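Local coordinates for glutamate--cysteine ligase GshA (Methylobacillus flagellatus KT, PDB 3K1T), which probably acts as a ligase that joins glutamate to cysteine, the step that makes gamma-glutamylcysteine on the way to glutathione, at residues A46-R51 with I346-H351; I101-T106 with N177-G182; H246-E251 with V302-R307; V274-F279 with Y332-L337. All blocks are in the same frame, centred on the assembly; numbering follows the deposited sequence. Where two conformers were deposited one is given.

Contact 1 of 4, residues A46-R51 with I346-H351; sequences ASVDLR and IYMMDH. With SO4 (sulfate ion), chain B.
A sulfate-binding site sits on one face of an antiparallel strand pair, where Ser47 and Tyr347 reach the same anion oxygen. Ser47 OG donates to sulfate O2 over 2.8 Å, and Tyr347 OH makes a weak bond to that O2. The hydroxyl of Ser47 lies between its own backbone N and carbonyl carbon (chi1 66°), turned to the anion; CB, placed by the strand pairing, lies over one face of the Tyr347 ring, 4.0 Å from the centroid, a CH-pi contact. Asn63, Gly67 and Arg359 supply further hydrogen bonds to the sulfate, which probably came from the crystallisation liquor. Ser47 and Tyr347 form a non-hydrogen-bonded pair of the large antiparallel sheet, between the hydrogen-bonded pairs Ala46-Met348 and Val48-Ile346. The Val48 pair is joined by Ile346 N to Val48 O at 2.8 Å and Val48 N to Ile346 O at 2.9 Å. In the Ala46 pair, Met348 N points almost straight at Ala46 O (2.9 Å), whereas Ala46 N meets Met348 O on a more bent path (146° at the hydrogen). The other face is apolar. Selenomethionine Met348 bends at its last torsion (chi3 -64°), carrying CE to within 3.6 Å of Val48 CG2, and Leu50 CD1 lies 3.9 Å from Ile346 CG1. Helix 398-421 covers this face, with Leu413 on Ala46 and Ala409 on Ile346.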
loop_
_atom_site.group_PDB
_atom_site.type_symbol
_atom_site.label_atom_id
_atom_site.label_comp_id
_atom_site.label_asym_id
_atom_site.label_seq_id
_atom_site.Cartn_x
_atom_site.Cartn_y
_atom_site.Cartn_z
ATOM N N ALA A 46 7.732 -1.864 12.366
ATOM C CA ALA A 46 8.306 -2.975 13.108
ATOM C C ALA A 46 9.136 -3.858 12.201
ATOM O O ALA A 46 8.918 -3.911 10.976
ATOM C CB ALA A 46 7.180 -3.814 13.762
ATOM N N SER A 47 10.056 -4.595 12.805
ATOM C CA SER A 47 10.751 -5.667 12.098
ATOM C C SER A 47 10.761 -6.924 12.946
ATOM O O SER A 47 10.806 -6.853 14.199
ATOM C CB SER A 47 12.175 -5.278 11.704
ATOM O OG SER A 47 13.005 -5.086 12.816
ATOM N N VAL A 48 10.676 -8.082 12.279
ATOM C CA VAL A 48 10.694 -9.349 12.981
ATOM C C VAL A 48 11.738 -10.262 12.345
ATOM O O VAL A 48 11.713 -10.462 11.120
ATOM C CB VAL A 48 9.292 -10.039 12.967
ATOM C CG1 VAL A 48 9.365 -11.456 13.567
ATOM C CG2 VAL A 48 8.263 -9.187 13.722
ATOM N N ASP A 49 12.652 -10.760 13.174
ATOM C CA ASP A 49 13.664 -11.740 12.792
ATOM C C ASP A 49 13.049 -13.136 12.885
ATOM O O ASP A 49 12.489 -13.492 13.938
ATOM C CB ASP A 49 14.848 -11.745 13.755
ATOM C CG ASP A 49 15.688 -10.459 13.728
ATOM O OD1 ASP A 49 15.343 -9.500 13.015
ATOM O OD2 ASP A 49 16.736 -10.423 14.440
ATOM N N LEU A 50 13.182 -13.925 11.806
ATOM C CA LEU A 50 12.754 -15.308 11.805
ATOM C C LEU A 50 13.946 -16.255 11.646
ATOM O O LEU A 50 14.994 -15.860 11.137
ATOM C CB LEU A 50 11.802 -15.571 10.638
ATOM C CG LEU A 50 10.556 -14.684 10.480
ATOM C CD1 LEU A 50 9.818 -15.088 9.158
ATOM C CD2 LEU A 50 9.648 -14.782 11.726
ATOM N N ARG A 51 13.741 -17.504 12.058
ATOM C CA ARG A 51 14.623 -18.611 11.715
ATOM C C ARG A 51 13.834 -19.771 11.119
ATOM O O ARG A 51 12.814 -20.207 11.666
ATOM C CB ARG A 51 15.483 -19.066 12.883
ATOM C CG ARG A 51 16.594 -18.065 13.195
ATOM C CD ARG A 51 17.571 -18.648 14.200
ATOM N NE ARG A 51 18.820 -17.916 14.171
ATOM C CZ ARG A 51 19.916 -18.277 14.816
ATOM N NH1 ARG A 51 19.903 -19.344 15.590
ATOM N NH2 ARG A 51 21.032 -17.540 14.691
ATOM N N ILE A 346 11.897 -9.400 8.491
ATOM C CA ILE A 346 10.718 -8.972 7.780
ATOM C C ILE A 346 10.288 -7.592 8.313
ATOM O O ILE A 346 10.108 -7.428 9.529
ATOM C CB ILE A 346 9.537 -9.977 7.981
ATOM C CG1 ILE A 346 9.948 -11.440 7.691
ATOM C CG2 ILE A 346 8.284 -9.508 7.154
ATOM C CD1 ILE A 346 10.605 -11.659 6.460
ATOM N N TYR A 347 10.135 -6.625 7.412
ATOM C CA TYR A 347 9.717 -5.244 7.737
ATOM C C TYR A 347 8.219 -5.020 7.470
ATOM O O TYR A 347 7.679 -5.427 6.411
ATOM C CB TYR A 347 10.548 -4.238 6.913
ATOM C CG TYR A 347 11.815 -3.823 7.595
ATOM C CD1 TYR A 347 12.728 -4.785 8.070
ATOM C CD2 TYR A 347 12.100 -2.484 7.818
ATOM C CE1 TYR A 347 13.874 -4.404 8.741
ATOM C CE2 TYR A 347 13.263 -2.089 8.467
ATOM C CZ TYR A 347 14.133 -3.054 8.948
ATOM O OH TYR A 347 15.248 -2.669 9.646
HETATM N N MSE A 348 7.571 -4.346 8.413
HETATM C CA MSE A 348 6.183 -3.969 8.348
HETATM C C MSE A 348 6.005 -2.506 8.678
HETATM O O MSE A 348 6.748 -1.963 9.498
HETATM C CB MSE A 348 5.343 -4.831 9.285
HETATM C CG MSE A 348 5.213 -6.285 8.728
HETATM SE SE MSE A 348 5.020 -7.621 10.132
HETATM C CE MSE A 348 6.759 -7.373 10.956
HETATM N N MSE A 349 5.049 -1.875 8.006
HETATM C CA MSE A 349 4.529 -0.561 8.390
HETATM C C MSE A 349 3.016 -0.671 8.479
HETATM O O MSE A 349 2.376 -1.329 7.633
HETATM C CB MSE A 349 5.000 0.515 7.400
HETATM C CG MSE A 349 6.509 0.554 7.326
HETATM SE SE MSE A 349 7.160 2.134 6.326
HETATM C CE MSE A 349 7.035 3.338 7.832
ATOM N N ASP A 350 2.439 -0.124 9.540
ATOM C CA ASP A 350 1.063 -0.482 9.927
ATOM C C ASP A 350 1.032 -2.025 9.945
ATOM O O ASP A 350 2.021 -2.652 10.379
ATOM C CB ASP A 350 -0.005 0.154 9.008
ATOM C CG ASP A 350 -1.432 -0.071 9.524
ATOM O OD1 ASP A 350 -1.679 0.242 10.672
ATOM O OD2 ASP A 350 -2.286 -0.592 8.812
ATOM N N HIS A 351 -0.027 -2.674 9.453
ATOM C CA HIS A 351 -0.033 -4.156 9.498
ATOM C C HIS A 351 0.350 -4.790 8.149
ATOM O O HIS A 351 -0.031 -5.929 7.873
ATOM C CB HIS A 351 -1.375 -4.686 10.006
ATOM C CG HIS A 351 -2.580 -4.197 9.237
ATOM N ND1 HIS A 351 -3.504 -3.319 9.781
ATOM C CD2 HIS A 351 -3.011 -4.471 7.979
ATOM C CE1 HIS A 351 -4.458 -3.093 8.888
ATOM N NE2 HIS A 351 -4.189 -3.784 7.792
HETATM S S SO4 B . 16.481 -4.223 12.756
HETATM O O1 SO4 B . 17.476 -4.837 11.908
HETATM O O2 SO4 B . 15.407 -4.108 11.820
HETATM O O3 SO4 B . 16.095 -5.078 13.857
HETATM O O4 SO4 B . 16.939 -2.902 13.240
#

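Contact 2 of 4, residues I101-T106 with N177-G182; sequences IPENHT and NNDLSG
Asp179 OD1, 3.8 Å from the like-charged Glu103 OE2 across the contact, is gripped by both polar groups of Ser181: backbone N and OG, each 3.0 Å from Asp179 OD1, approach from the same face of the carboxylate. The N-H bond closes an Asx turn. A second, overlapping Asx turn joins Leu180 N to Asn178 OD1 at 3.0 Å, in the carbonyl plane. Between the segments Asp179 N donates to Glu103 OE2 (2.9 Å, 164° at the hydrogen), meeting the oxygen from above the carboxylate plane. A bend at chi2 (-67°) folds the Glu103 chain so that its carboxylate stacks on the Asn178 amide, the planes 28° apart. Asn178 ND2 donates to Pro102 O at 3.1 Å. A water lies between the two carboxylates, 2.7 Å from Glu103 OE1, and may lessen their repulsion. At the strand end, Asn177 N bonds to Ile101 O at 2.8 Å, and Tyr111 binds the Asn177 side chain. Here the parallel neighbours 97-102 and 173-177 of the mixed sheet run out into loops at their C-terminal ends.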
loop_
_atom_site.group_PDB
_atom_site.type_symbol
_atom_site.label_atom_id
_atom_site.label_comp_id
_atom_site.label_asym_id
_atom_site.label_seq_id
_atom_site.Cartn_x
_atom_site.Cartn_y
_atom_site.Cartn_z
ATOM N N ILE A 101 13.340 11.061 16.374
ATOM C CA ILE A 101 14.438 10.906 17.333
ATOM C C ILE A 101 15.236 9.611 17.050
ATOM O O ILE A 101 14.727 8.521 17.210
ATOM C CB ILE A 101 13.926 10.918 18.807
ATOM C CG1 ILE A 101 13.128 12.223 19.065
ATOM C CG2 ILE A 101 15.105 10.766 19.780
ATOM C CD1 ILE A 101 12.598 12.406 20.459
ATOM N N PRO A 102 16.504 9.739 16.656
ATOM C CA PRO A 102 17.347 8.591 16.317
ATOM C C PRO A 102 18.023 8.003 17.547
ATOM O O PRO A 102 18.026 8.639 18.612
ATOM C CB PRO A 102 18.370 9.195 15.378
ATOM C CG PRO A 102 18.572 10.573 15.943
ATOM C CD PRO A 102 17.230 11.005 16.479
ATOM N N GLU A 103 18.575 6.806 17.400
ATOM C CA GLU A 103 19.507 6.263 18.387
ATOM C C GLU A 103 20.633 7.304 18.576
ATOM O O GLU A 103 20.883 8.141 17.690
ATOM C CB GLU A 103 20.088 4.927 17.923
ATOM C CG GLU A 103 19.168 3.699 18.035
ATOM C CD GLU A 103 18.849 3.295 19.499
ATOM O OE1 GLU A 103 19.539 3.788 20.429
ATOM O OE2 GLU A 103 17.888 2.507 19.718
ATOM N N ASN A 104 21.267 7.298 19.748
ATOM C CA ASN A 104 22.339 8.267 20.038
ATOM C C ASN A 104 23.638 8.078 19.204
ATOM O O ASN A 104 24.518 8.958 19.214
ATOM C CB ASN A 104 22.654 8.313 21.545
ATOM C CG ASN A 104 21.567 9.034 22.375
ATOM O OD1 ASN A 104 20.607 9.586 21.841
ATOM N ND2 ASN A 104 21.759 9.060 23.698
ATOM N N HIS A 105 23.719 6.992 18.431
ATOM C CA HIS A 105 24.810 6.752 17.450
ATOM C C HIS A 105 25.046 7.846 16.388
ATOM O O HIS A 105 24.184 8.136 15.530
ATOM C CB HIS A 105 24.590 5.437 16.692
ATOM C CG HIS A 105 24.331 4.263 17.577
ATOM N ND1 HIS A 105 25.062 4.023 18.724
ATOM C CD2 HIS A 105 23.425 3.261 17.485
ATOM C CE1 HIS A 105 24.603 2.933 19.312
ATOM N NE2 HIS A 105 23.606 2.455 18.585
ATOM N N THR A 106 26.233 8.440 16.421
ATOM C CA THR A 106 26.628 9.391 15.388
ATOM C C THR A 106 27.810 8.881 14.522
ATOM O O THR A 106 28.180 9.534 13.541
ATOM C CB THR A 106 26.972 10.758 16.020
ATOM O OG1 THR A 106 28.026 10.584 16.979
ATOM C CG2 THR A 106 25.742 11.356 16.720
ATOM N N ASN A 177 12.994 6.363 16.744
ATOM C CA ASN A 177 13.844 5.335 16.140
ATOM C C ASN A 177 14.980 4.976 17.117
ATOM O O ASN A 177 16.058 4.558 16.718
ATOM C CB ASN A 177 14.380 5.789 14.784
ATOM C CG ASN A 177 14.897 4.648 13.945
ATOM O OD1 ASN A 177 16.093 4.592 13.614
ATOM N ND2 ASN A 177 13.997 3.713 13.602
ATOM N N ASN A 178 14.686 5.149 18.407
ATOM C CA ASN A 178 15.606 4.944 19.542
ATOM C C ASN A 178 14.772 4.102 20.530
ATOM O O ASN A 178 13.672 4.521 20.918
ATOM C CB ASN A 178 15.932 6.311 20.132
ATOM C CG ASN A 178 16.861 6.255 21.332
ATOM O OD1 ASN A 178 16.755 5.357 22.192
ATOM N ND2 ASN A 178 17.789 7.214 21.393
ATOM N N ASP A 179 15.235 2.912 20.880
ATOM C CA ASP A 179 14.404 2.009 21.651
ATOM C C ASP A 179 14.310 2.367 23.149
ATOM O O ASP A 179 13.529 1.753 23.879
ATOM C CB ASP A 179 14.818 0.531 21.446
ATOM C CG ASP A 179 16.128 0.175 22.081
ATOM O OD1 ASP A 179 16.681 0.937 22.904
ATOM O OD2 ASP A 179 16.616 -0.902 21.721
ATOM N N LEU A 180 15.067 3.363 23.604
ATOM C CA LEU A 180 14.967 3.850 24.995
ATOM C C LEU A 180 15.117 2.690 26.036
ATOM O O LEU A 180 14.589 2.756 27.159
ATOM C CB LEU A 180 13.673 4.646 25.205
ATOM C CG LEU A 180 13.426 5.887 24.296
ATOM C CD1 LEU A 180 12.161 6.629 24.622
ATOM C CD2 LEU A 180 14.626 6.850 24.320
ATOM N N SER A 181 15.900 1.678 25.677
ATOM C CA SER A 181 16.087 0.510 26.546
ATOM C C SER A 181 16.870 0.854 27.828
ATOM O O SER A 181 16.792 0.131 28.830
ATOM C CB SER A 181 16.788 -0.611 25.785
ATOM O OG SER A 181 18.040 -0.166 25.304
ATOM N N GLY A 182 17.629 1.951 27.774
ATOM C CA GLY A 182 18.284 2.521 28.931
ATOM C C GLY A 182 17.388 3.333 29.860
ATOM O O GLY A 182 17.869 3.835 30.878
HETATM O O HOH W 1 18.836 2.897 22.902
#

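Contact 3 of 4, residues H246-E251 with V302-R307. With GOL (glycerol), chain I.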
loop_
_atom_site.group_PDB
_atom_site.type_symbol
_atom_site.label_atom_id
_atom_site.label_comp_id
_atom_site.label_asym_id
_atom_site.label_seq_id
_atom_site.Cartn_x
_atom_site.Cartn_y
_atom_site.Cartn_z
ATOM N N HIS A 246 27.102 -13.872 40.603
ATOM C CA HIS A 246 28.380 -14.012 41.344
ATOM C C HIS A 246 28.321 -14.958 42.532
ATOM O O HIS A 246 29.299 -15.096 43.260
ATOM C CB HIS A 246 28.916 -12.648 41.759
ATOM C CG HIS A 246 29.291 -11.798 40.592
ATOM N ND1 HIS A 246 30.402 -12.066 39.809
ATOM C CD2 HIS A 246 28.680 -10.728 40.033
ATOM C CE1 HIS A 246 30.460 -11.178 38.828
ATOM N NE2 HIS A 246 29.425 -10.364 38.935
ATOM N N ALA A 247 27.196 -15.630 42.725
ATOM C CA ALA A 247 27.098 -16.661 43.745
ATOM C C ALA A 247 26.465 -17.900 43.110
ATOM O O ALA A 247 26.090 -17.873 41.938
ATOM C CB ALA A 247 26.263 -16.169 44.918
ATOM N N ARG A 248 26.333 -18.968 43.888
ATOM C CA ARG A 248 25.770 -20.210 43.373
ATOM C C ARG A 248 24.423 -20.586 44.014
ATOM O O ARG A 248 23.898 -21.681 43.799
ATOM C CB ARG A 248 26.822 -21.302 43.517
ATOM C CG ARG A 248 28.144 -20.882 42.811
ATOM C CD ARG A 248 29.221 -21.902 42.921
ATOM N NE ARG A 248 28.892 -23.101 42.164
ATOM C CZ ARG A 248 29.692 -24.154 42.035
ATOM N NH1 ARG A 248 30.890 -24.166 42.620
ATOM N NH2 ARG A 248 29.298 -25.200 41.320
ATOM N N LEU A 249 23.846 -19.666 44.785
ATOM C CA LEU A 249 22.565 -19.938 45.447
ATOM C C LEU A 249 21.483 -20.319 44.423
ATOM O O LEU A 249 20.642 -21.187 44.699
ATOM C CB LEU A 249 22.082 -18.715 46.241
ATOM C CG LEU A 249 22.947 -18.301 47.439
ATOM C CD1 LEU A 249 22.367 -17.054 48.081
ATOM C CD2 LEU A 249 23.091 -19.421 48.437
ATOM N N GLY A 250 21.508 -19.644 43.265
ATOM C CA GLY A 250 20.535 -19.856 42.213
ATOM C C GLY A 250 20.912 -20.926 41.204
ATOM O O GLY A 250 20.184 -21.161 40.266
ATOM N N GLU A 251 22.034 -21.591 41.407
ATOM C CA GLU A 251 22.548 -22.526 40.416
ATOM C C GLU A 251 21.624 -23.716 40.146
ATOM O O GLU A 251 21.309 -24.016 38.993
ATOM C CB GLU A 251 23.907 -22.998 40.865
ATOM C CG GLU A 251 24.587 -23.941 39.930
ATOM C CD GLU A 251 26.065 -24.038 40.226
ATOM O OE1 GLU A 251 26.774 -23.003 40.147
ATOM O OE2 GLU A 251 26.503 -25.146 40.527
ATOM N N VAL A 302 25.331 -24.318 32.806
ATOM C CA VAL A 302 25.067 -23.171 33.699
ATOM C C VAL A 302 25.687 -23.293 35.098
ATOM O O VAL A 302 25.575 -22.364 35.907
ATOM C CB VAL A 302 23.552 -22.812 33.799
ATOM C CG1 VAL A 302 23.002 -22.458 32.411
ATOM C CG2 VAL A 302 22.719 -23.908 34.460
ATOM N N ARG A 303 26.331 -24.427 35.381
ATOM C CA ARG A 303 26.986 -24.660 36.655
ATOM C C ARG A 303 28.435 -24.188 36.590
ATOM O O ARG A 303 29.123 -24.343 35.579
ATOM C CB ARG A 303 26.963 -26.141 37.010
ATOM C CG ARG A 303 25.593 -26.678 37.281
ATOM C CD ARG A 303 25.598 -28.153 37.613
ATOM N NE ARG A 303 24.309 -28.536 38.194
ATOM C CZ ARG A 303 23.429 -29.372 37.653
ATOM N NH1 ARG A 303 23.671 -30.011 36.505
ATOM N NH2 ARG A 303 22.291 -29.605 38.299
ATOM N N ASP A 304 28.876 -23.593 37.690
ATOM C CA ASP A 304 30.285 -23.230 37.881
ATOM C C ASP A 304 30.802 -22.340 36.748
ATOM O O ASP A 304 31.840 -22.614 36.138
ATOM C CB ASP A 304 31.136 -24.510 38.030
ATOM C CG ASP A 304 32.432 -24.261 38.769
ATOM O OD1 ASP A 304 32.480 -23.332 39.618
ATOM O OD2 ASP A 304 33.408 -24.985 38.495
ATOM N N LEU A 305 30.039 -21.287 36.437
ATOM C CA LEU A 305 30.398 -20.365 35.361
ATOM C C LEU A 305 31.752 -19.744 35.611
ATOM O O LEU A 305 32.129 -19.479 36.767
ATOM C CB LEU A 305 29.369 -19.228 35.288
ATOM C CG LEU A 305 27.929 -19.578 34.951
ATOM C CD1 LEU A 305 27.113 -18.306 34.998
ATOM C CD2 LEU A 305 27.847 -20.235 33.588
ATOM N N ASN A 306 32.478 -19.440 34.551
ATOM C CA ASN A 306 33.756 -18.748 34.744
ATOM C C ASN A 306 33.575 -17.230 34.911
ATOM O O ASN A 306 32.452 -16.688 34.773
ATOM C CB ASN A 306 34.738 -19.102 33.620
ATOM C CG ASN A 306 34.288 -18.606 32.274
ATOM O OD1 ASN A 306 33.770 -17.495 32.138
ATOM N ND2 ASN A 306 34.488 -19.437 31.250
ATOM N N ARG A 307 34.676 -16.545 35.220
ATOM C CA ARG A 307 34.646 -15.117 35.545
ATOM C C ARG A 307 33.966 -14.296 34.461
ATOM O O ARG A 307 33.098 -13.457 34.759
ATOM C CB ARG A 307 36.067 -14.571 35.780
ATOM C CG ARG A 307 36.104 -13.116 36.296
ATOM C CD ARG A 307 37.535 -12.544 36.358
ATOM N NE ARG A 307 38.182 -12.650 35.042
ATOM C CZ ARG A 307 37.964 -11.842 33.993
ATOM N NH1 ARG A 307 37.121 -10.807 34.074
ATOM N NH2 ARG A 307 38.603 -12.071 32.842
HETATM C C1 GOL I . 22.898 -18.365 39.394
HETATM O O1 GOL I . 22.842 -17.967 40.767
HETATM C C2 GOL I . 24.189 -19.150 39.177
HETATM O O2 GOL I . 25.300 -18.296 39.344
HETATM C C3 GOL I . 24.252 -19.799 37.790
HETATM O O3 GOL I . 25.275 -20.760 37.790
HETATM O O HOH W 2 28.105 -20.549 38.685
#
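Asp304 N donates to Glu251 OE1 across the contact at 3.3 Å, its N-H almost straight (177°). Arg248 supplies the other protein donors in a side-on, two-nitrogen grip: Arg248 NE donates to Glu251 OE1 and NH2 to OE2, both at 2.9 Å. OE2 uses its syn lone pair and lies near the guanidinium plane, while Asp304 N and Arg248 NE reach OE1 from opposite faces of the carboxylate. A water also donates to OE1 and accepts from Leu305 N at 3.1 Å. With CG anti to the backbone N (chi1 -178°), the extended Glu251 chain carries its carboxylate out to these donors. Asp304 completes a salt-bridge network: its OD1 lies over one face of the Arg248 guanidinium, 3.5 Å from NH1, an attraction of charges in which no N-H points at the oxygen. Ala247 O accepts from O2 of a glycerol, probably from the crystallisation liquor, at 2.7 Å. Arg303 sets its CB and CG against Glu251 OE2 while its guanidinium pairs with Asp300 and Glu252. The contact joins two surface loops, one leading into helix 251-272 and the other into helix 307-314, with Val302 packed on Leu254 and Ala255 of helix 251-272 and on Val296 of strand 291-296.

Contact 4 of 4, residues V274-F279 with Y332-L337; sequences VKQEPF and YTFEHL
The Tyr332 ring is held on both faces and at its hydroxyl by residues of 274-279. Its OH donates to Glu277 O over a short 2.5 Å, in the carbonyl plane and on a lone pair, with the acceptor at the ring's edge. Phe279 comes edge-on over the middle of one face in a T-shaped pair, the centroids 5.1 Å apart and the planes at 73°; the nearest carbons there are Phe279 CD1 and Tyr332 CE2 (3.8 Å). The opposite face receives the aliphatic part of Gln276, with CB 4.2 Å from the Tyr332 centroid in an off-centre CH-pi contact. In the conformer described, one of two, Gln276 bends at chi2 (85°), which brings its amide to the next aromatic, NE2 lying 3.5 Å from Phe334 CZ. This packing ties the loop between helix 251-272 and strand 280-285, the latter in the four-stranded antiparallel sheet, to the chain entering strand 335-337 of the larger antiparallel sheet. Farther out, Tyr269 of that helix touches Tyr332, Asn369 packs on both Tyr332 and Phe334, and the Glu277 carboxylate, also in one of two conformers, forms a salt bridge to Lys297. Around Phe334 an ST turn forms, Glu335 N to Thr333 OG1 at 3.3 Å, and His336 ND1 donates to Phe334 O at 3.0 Å from above the carbonyl plane.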
loop_
_atom_site.group_PDB
_atom_site.type_symbol
_atom_site.label_atom_id
_atom_site.label_comp_id
_atom_site.label_asym_id
_atom_site.label_seq_id
_atom_site.Cartn_x
_atom_site.Cartn_y
_atom_site.Cartn_z
ATOM N N VAL A 274 14.504 -35.049 14.175
ATOM C CA VAL A 274 15.556 -34.057 14.155
ATOM C C VAL A 274 16.799 -34.600 14.858
ATOM O O VAL A 274 16.713 -35.074 15.982
ATOM C CB VAL A 274 15.077 -32.751 14.876
ATOM C CG1 VAL A 274 16.196 -31.748 14.992
ATOM C CG2 VAL A 274 13.840 -32.154 14.155
ATOM N N LYS A 275 17.949 -34.495 14.211
ATOM C CA LYS A 275 19.190 -35.016 14.777
ATOM C C LYS A 275 20.117 -33.987 15.380
ATOM O O LYS A 275 21.081 -34.357 16.018
ATOM C CB LYS A 275 19.945 -35.836 13.734
ATOM C CG LYS A 275 19.122 -37.045 13.248
ATOM C CD LYS A 275 18.829 -38.050 14.375
ATOM C CE LYS A 275 17.698 -38.970 13.967
ATOM N NZ LYS A 275 17.504 -40.078 14.934
ATOM N N GLN A 276 19.838 -32.704 15.186
ATOM C CA GLN A 276 20.659 -31.671 15.814
ATOM C C GLN A 276 20.437 -31.642 17.330
ATOM O O GLN A 276 19.413 -32.060 17.826
ATOM C CB GLN A 276 20.392 -30.281 15.219
ATOM C CG GLN A 276 21.044 -30.042 13.870
ATOM C CD GLN A 276 20.189 -30.561 12.732
ATOM O OE1 GLN A 276 19.020 -30.860 12.915
ATOM N NE2 GLN A 276 20.754 -30.620 11.555
ATOM N N GLU A 277 21.442 -31.146 18.056
ATOM C CA GLU A 277 21.384 -31.016 19.518
ATOM C C GLU A 277 20.426 -29.895 19.934
ATOM O O GLU A 277 20.515 -28.794 19.398
ATOM C CB GLU A 277 22.756 -30.650 20.074
ATOM C CG GLU A 277 23.904 -31.610 19.770
ATOM C CD GLU A 277 25.140 -31.237 20.570
ATOM O OE1 GLU A 277 25.106 -31.392 21.808
ATOM O OE2 GLU A 277 26.123 -30.753 19.971
ATOM N N PRO A 278 19.516 -30.159 20.888
ATOM C CA PRO A 278 18.738 -29.055 21.453
ATOM C C PRO A 278 19.659 -28.029 22.108
ATOM O O PRO A 278 20.696 -28.400 22.650
ATOM C CB PRO A 278 17.864 -29.726 22.514
ATOM C CG PRO A 278 17.818 -31.174 22.144
ATOM C CD PRO A 278 19.094 -31.467 21.419
ATOM N N PHE A 279 19.280 -26.752 22.031
ATOM C CA PHE A 279 19.994 -25.696 22.724
ATOM C C PHE A 279 19.017 -24.725 23.303
ATOM O O PHE A 279 17.887 -24.615 22.831
ATOM C CB PHE A 279 21.094 -25.012 21.860
ATOM C CG PHE A 279 20.603 -24.051 20.801
ATOM C CD1 PHE A 279 20.089 -24.523 19.579
ATOM C CD2 PHE A 279 20.698 -22.667 21.002
ATOM C CE1 PHE A 279 19.673 -23.606 18.549
ATOM C CE2 PHE A 279 20.317 -21.752 19.995
ATOM C CZ PHE A 279 19.776 -22.226 18.767
ATOM N N TYR A 332 17.292 -23.309 15.090
ATOM C CA TYR A 332 18.366 -23.328 14.094
ATOM C C TYR A 332 17.936 -22.556 12.871
ATOM O O TYR A 332 16.727 -22.486 12.551
ATOM C CB TYR A 332 18.693 -24.774 13.683
ATOM C CG TYR A 332 19.496 -25.502 14.729
ATOM C CD1 TYR A 332 20.879 -25.425 14.739
ATOM C CD2 TYR A 332 18.863 -26.268 15.703
ATOM C CE1 TYR A 332 21.633 -26.073 15.714
ATOM C CE2 TYR A 332 19.603 -26.925 16.692
ATOM C CZ TYR A 332 20.993 -26.813 16.698
ATOM O OH TYR A 332 21.744 -27.469 17.661
ATOM N N THR A 333 18.906 -21.951 12.184
ATOM C CA THR A 333 18.686 -21.553 10.800
ATOM C C THR A 333 19.602 -22.383 9.900
ATOM O O THR A 333 20.814 -22.435 10.132
ATOM C CB THR A 333 18.929 -20.063 10.500
ATOM O OG1 THR A 333 18.950 -19.863 9.052
ATOM C CG2 THR A 333 20.262 -19.535 11.138
ATOM N N PHE A 334 19.026 -23.022 8.875
ATOM C CA PHE A 334 19.826 -23.774 7.902
ATOM C C PHE A 334 19.879 -23.080 6.553
ATOM O O PHE A 334 20.399 -23.637 5.596
ATOM C CB PHE A 334 19.329 -25.218 7.760
ATOM C CG PHE A 334 19.417 -25.982 9.035
ATOM C CD1 PHE A 334 20.642 -26.212 9.623
ATOM C CD2 PHE A 334 18.287 -26.376 9.699
ATOM C CE1 PHE A 334 20.740 -26.894 10.836
ATOM C CE2 PHE A 334 18.373 -27.061 10.904
ATOM C CZ PHE A 334 19.612 -27.316 11.473
ATOM N N GLU A 335 19.406 -21.839 6.471
ATOM C CA GLU A 335 19.563 -21.097 5.222
ATOM C C GLU A 335 21.030 -20.649 5.093
ATOM O O GLU A 335 21.622 -20.184 6.073
ATOM C CB GLU A 335 18.627 -19.893 5.188
ATOM C CG GLU A 335 17.161 -20.264 5.244
ATOM C CD GLU A 335 16.249 -19.075 4.892
ATOM O OE1 GLU A 335 16.176 -18.712 3.698
ATOM O OE2 GLU A 335 15.653 -18.487 5.816
ATOM N N HIS A 336 21.603 -20.824 3.912
ATOM C CA HIS A 336 22.958 -20.410 3.631
ATOM C C HIS A 336 23.027 -19.689 2.284
ATOM O O HIS A 336 22.419 -20.111 1.285
ATOM C CB HIS A 336 23.891 -21.611 3.508
ATOM C CG HIS A 336 24.263 -22.257 4.799
ATOM N ND1 HIS A 336 23.376 -23.015 5.540
ATOM C CD2 HIS A 336 25.443 -22.285 5.469
ATOM C CE1 HIS A 336 24.005 -23.494 6.607
ATOM N NE2 HIS A 336 25.253 -23.050 6.598
ATOM N N LEU A 337 23.842 -18.646 2.248
ATOM C CA LEU A 337 24.298 -18.054 0.995
ATOM C C LEU A 337 25.707 -18.571 0.781
ATOM O O LEU A 337 26.670 -18.102 1.392
ATOM C CB LEU A 337 24.274 -16.515 1.067
ATOM C CG LEU A 337 24.571 -15.791 -0.258
ATOM C CD1 LEU A 337 23.341 -15.880 -1.188
ATOM C CD2 LEU A 337 24.990 -14.291 0.052
#

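In the fold
Contacts 1 and 4 are buried and meet the same large antiparallel sheet: strands 340-349 and 335-337 are neighbours in it, and Arg51 packs on Tyr332 and Thr333. Their chemistry differs, a backbone ladder with an anion on one face in contact 1, aromatic packing around a single hydroxyl bond in contact 4. Contact 2, partly buried, belongs to the mixed sheet and relies on carboxylates and amides at strand ends; its nearest atoms are about 8 Å from contact 1. Contact 3 is the surface one, its centre about 30 Å from the centre of the chain, and charged. Contacts 3 and 4 involve loops at the two ends of helix 251-272, their centres 28 Å apart.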